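Local coordinates for chitin-binding type-4 domain-containing protein (Photorhabdus laumondii subsp. laumondii, PDB 6T5Z) that probably cleaves chitin oxidatively as a copper-dependent lytic polysaccharide monooxygenase of family AA10, at residues A[93-98]-A[132-137]. Numbering follows the deposited sequence.
Sequences SSWEYF and SRVINK
Trp95 and Tyr97 meet Val134 and Asn136 in the buried core of the beta sandwich of this AA10 monooxygenase, an immunoglobulin-like fold in which two sheets pack face to face. Segment 93-98 lies on a strand of one sheet and segment 132-137 on a strand of the other. Their axes pass 8.8 Å apart at 50°, so side chains alone join them. Tyr97 OH donates to Asn136 OD1 at 2.6 Å. The hydroxyl lies in the carbonyl plane on a lone pair, with a C=O...donor angle of 132°. The same oxygen lies 3.2 Å from Trp95 CB. Asn136 CG stands anti to its own carbonyl carbon, which brings the amide between the Tyr97 hydroxyl and the Trp95 indole. Asn136 ND2 then comes over the pyrrole part of the indole, 3.5 Å from Trp95 CG, with amide and ring planes 43° apart. Both ends of the amide are held, because ND2 also bonds Glu123 OE1 of strand 121-126. Trp84 NE1 gives Tyr97 OH a second hydrogen-bond partner. Trp154 stacks on Trp95, whose side chain is about 10 Å from a bound copper ion. Farther along the indole, Val134 covers the six-membered ring. Its CG1 makes a CH-pi contact 4.0 Å from that ring's centroid, while Val134 CG2 packs 3.8 Å from Trp95 CZ2 at the rim.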
ATOM      1  N   SER A  93      -3.784 -13.757   7.873  1.00 14.50           N
ATOM      2  CA  SER A  93      -2.483 -14.067   8.461  1.00 14.64           C
ATOM      3  C   SER A  93      -1.877 -12.836   9.124  1.00 15.17           C
ATOM      4  O   SER A  93      -1.413 -12.903  10.269  1.00 16.10           O
ATOM      5  CB  SER A  93      -1.521 -14.597   7.396  1.00 15.39           C
ATOM      6  OG  SER A  93      -1.896 -15.881   6.935  1.00 17.88           O
ATOM      7  N   SER A  94      -1.877 -11.700   8.425  1.00 13.62           N
ATOM      8  CA  SER A  94      -1.146 -10.547   8.939  1.00 13.25           C
ATOM      9  C   SER A  94      -1.504  -9.289   8.167  1.00 12.77           C
ATOM     10  O   SER A  94      -2.080  -9.346   7.079  1.00 13.05           O
ATOM     11  CB  SER A  94       0.360 -10.761   8.849  1.00 13.38           C
ATOM     12  OG  SER A  94       0.750 -10.828   7.485  1.00 13.78           O
ATOM     13  N   TRP A  95      -1.131  -8.160   8.765  1.00 12.52           N
ATOM     14  CA  TRP A  95      -1.067  -6.842   8.143  1.00 13.82           C
ATOM     15  C   TRP A  95       0.381  -6.391   8.247  1.00 14.89           C
ATOM     16  O   TRP A  95       0.964  -6.454   9.331  1.00 16.14           O
ATOM     17  CB  TRP A  95      -1.975  -5.841   8.873  1.00 13.51           C
ATOM     18  CG  TRP A  95      -3.296  -6.423   9.228  1.00 14.75           C
ATOM     19  CD1 TRP A  95      -3.599  -7.186  10.330  1.00 14.45           C
ATOM     20  CD2 TRP A  95      -4.498  -6.327   8.462  1.00 13.05           C
ATOM     21  NE1 TRP A  95      -4.925  -7.552  10.294  1.00 13.89           N
ATOM     22  CE2 TRP A  95      -5.496  -7.035   9.159  1.00 14.25           C
ATOM     23  CE3 TRP A  95      -4.827  -5.703   7.251  1.00 12.10           C
ATOM     24  CZ2 TRP A  95      -6.799  -7.149   8.686  1.00 15.70           C
ATOM     25  CZ3 TRP A  95      -6.128  -5.809   6.787  1.00 16.53           C
ATOM     26  CH2 TRP A  95      -7.091  -6.533   7.494  1.00 14.77           C
ATOM     27  N   GLU A  96       0.974  -5.947   7.143  1.00 11.97           N
ATOM     28  CA  GLU A  96       2.371  -5.548   7.213  1.00 14.59           C
ATOM     29  C   GLU A  96       2.630  -4.396   6.255  1.00 14.41           C
ATOM     30  O   GLU A  96       1.867  -4.161   5.310  1.00 15.69           O
ATOM     31  CB  GLU A  96       3.308  -6.721   6.908  1.00 15.59           C
ATOM     32  CG  GLU A  96       3.231  -7.199   5.488  1.00 12.46           C
ATOM     33  CD  GLU A  96       4.252  -8.298   5.174  1.00 17.02           C
ATOM     34  OE1 GLU A  96       5.003  -8.720   6.077  1.00 21.93           O
ATOM     35  OE2 GLU A  96       4.283  -8.733   4.010  1.00 19.65           O
ATOM     36  N   TYR A  97       3.719  -3.671   6.519  1.00 14.94           N
ATOM     37  CA  TYR A  97       3.997  -2.408   5.839  1.00 13.52           C
ATOM     38  C   TYR A  97       5.475  -2.320   5.497  1.00 17.07           C
ATOM     39  O   TYR A  97       6.328  -2.571   6.356  1.00 15.62           O
ATOM     40  CB  TYR A  97       3.555  -1.217   6.712  1.00 12.86           C
ATOM     41  CG  TYR A  97       2.075  -1.297   6.980  1.00 11.55           C
ATOM     42  CD1 TYR A  97       1.579  -2.006   8.070  1.00 11.64           C
ATOM     43  CD2 TYR A  97       1.166  -0.692   6.113  1.00 11.46           C
ATOM     44  CE1 TYR A  97       0.205  -2.120   8.291  1.00 12.84           C
ATOM     45  CE2 TYR A  97      -0.187  -0.793   6.325  1.00 11.45           C
ATOM     46  CZ  TYR A  97      -0.667  -1.511   7.403  1.00 13.67           C
ATOM     47  OH  TYR A  97      -2.026  -1.589   7.603  1.00 13.77           O
ATOM     48  N   PHE A  98       5.759  -1.995   4.236  1.00 12.05           N
ATOM     49  CA  PHE A  98       7.089  -1.733   3.717  1.00 12.34           C
ATOM     50  C   PHE A  98       7.195  -0.253   3.361  1.00 13.14           C
ATOM     51  O   PHE A  98       6.194   0.402   3.075  1.00 13.87           O
ATOM     52  CB  PHE A  98       7.360  -2.579   2.467  1.00 12.89           C
ATOM     53  CG  PHE A  98       7.338  -4.065   2.706  1.00 13.10           C
ATOM     54  CD1 PHE A  98       8.525  -4.761   2.871  1.00 14.28           C
ATOM     55  CD2 PHE A  98       6.131  -4.777   2.729  1.00 12.68           C
ATOM     56  CE1 PHE A  98       8.527  -6.143   3.080  1.00 13.54           C
ATOM     57  CE2 PHE A  98       6.125  -6.152   2.939  1.00 13.53           C
ATOM     58  CZ  PHE A  98       7.329  -6.837   3.110  1.00 13.49           C
ATOM     59  N   SER A 132     -14.799  -5.282  10.136  1.00 20.80           N
ATOM     60  CA  SER A 132     -14.982  -4.640   8.840  1.00 27.08           C
ATOM     61  C   SER A 132     -14.152  -3.369   8.676  1.00 20.49           C
ATOM     62  O   SER A 132     -14.059  -2.837   7.561  1.00 20.47           O
ATOM     63  CB  SER A 132     -16.467  -4.349   8.634  1.00 30.16           C
ATOM     64  OG  SER A 132     -17.180  -5.578   8.600  1.00 30.05           O
ATOM     65  N   ARG A 133     -13.560  -2.869   9.756  1.00 17.78           N
ATOM     66  CA  ARG A 133     -12.594  -1.783   9.700  1.00 16.64           C
ATOM     67  C   ARG A 133     -11.464  -2.144  10.651  1.00 19.75           C
ATOM     68  O   ARG A 133     -11.717  -2.570  11.783  1.00 19.05           O
ATOM     69  CB  ARG A 133     -13.245  -0.446  10.075  1.00 18.28           C
ATOM     70  CG  ARG A 133     -12.331   0.751   9.951  1.00 19.05           C
ATOM     71  CD  ARG A 133     -13.125   2.050  10.054  1.00 17.60           C
ATOM     72  NE  ARG A 133     -13.897   2.083  11.286  1.00 21.10           N
ATOM     73  CZ  ARG A 133     -13.396   2.404  12.475  1.00 23.46           C
ATOM     74  NH1 ARG A 133     -12.113   2.730  12.597  1.00 24.49           N
ATOM     75  NH2 ARG A 133     -14.185   2.408  13.544  1.00 27.22           N
ATOM     76  N   VAL A 134     -10.222  -2.011  10.185  1.00 14.87           N
ATOM     77  CA  VAL A 134      -9.054  -2.480  10.921  1.00 16.05           C
ATOM     78  C   VAL A 134      -8.041  -1.350  11.010  1.00 15.67           C
ATOM     79  O   VAL A 134      -7.809  -0.641  10.028  1.00 16.31           O
ATOM     80  CB  VAL A 134      -8.424  -3.712  10.242  1.00 15.46           C
ATOM     81  CG1 VAL A 134      -7.042  -3.994  10.830  1.00 16.67           C
ATOM     82  CG2 VAL A 134      -9.343  -4.911  10.386  1.00 15.87           C
ATOM     83  N   ILE A 135      -7.444  -1.171  12.186  1.00 14.81           N
ATOM     84  CA  ILE A 135      -6.400  -0.171  12.386  1.00 14.85           C
ATOM     85  C   ILE A 135      -5.125  -0.857  12.863  1.00 15.53           C
ATOM     86  O   ILE A 135      -5.146  -1.617  13.838  1.00 16.05           O
ATOM     87  CB  ILE A 135      -6.839   0.924  13.376  1.00 16.76           C
ATOM     88  CG1 ILE A 135      -7.902   1.837  12.740  1.00 17.57           C
ATOM     89  CG2 ILE A 135      -5.648   1.733  13.827  1.00 17.61           C
ATOM     90  CD1 ILE A 135      -8.336   2.988  13.629  1.00 21.92           C
ATOM     91  N   ASN A 136      -4.012  -0.583  12.182  1.00 14.39           N
ATOM     92  CA  ASN A 136      -2.696  -1.085  12.575  1.00 12.95           C
ATOM     93  C   ASN A 136      -1.840   0.082  13.049  1.00 13.15           C
ATOM     94  O   ASN A 136      -1.627   1.041  12.299  1.00 14.11           O
ATOM     95  CB  ASN A 136      -1.995  -1.790  11.414  1.00 13.97           C
ATOM     96  CG  ASN A 136      -2.837  -2.891  10.793  1.00 14.00           C
ATOM     97  OD1 ASN A 136      -3.070  -2.892   9.579  1.00 14.68           O
ATOM     98  ND2 ASN A 136      -3.283  -3.835  11.613  1.00 13.58           N
ATOM     99  N   LYS A 137      -1.328  -0.012  14.275  1.00 14.34           N
ATOM    100  CA  LYS A 137      -0.466   1.018  14.833  1.00 14.38           C
ATOM    101  C   LYS A 137       0.993   0.675  14.547  1.00 15.44           C
ATOM    102  O   LYS A 137       1.448  -0.446  14.827  1.00 16.53           O
ATOM    103  CB  LYS A 137      -0.696   1.159  16.339  1.00 18.88           C
ATOM    104  CG  LYS A 137      -2.093   1.627  16.733  1.00 24.25           C
ATOM    105  CD  LYS A 137      -2.207   1.641  18.252  1.00 30.10           C
ATOM    106  CE  LYS A 137      -3.629   1.864  18.740  1.00 34.52           C
ATOM    107  NZ  LYS A 137      -3.991   3.305  18.721  1.00 37.57           N
TER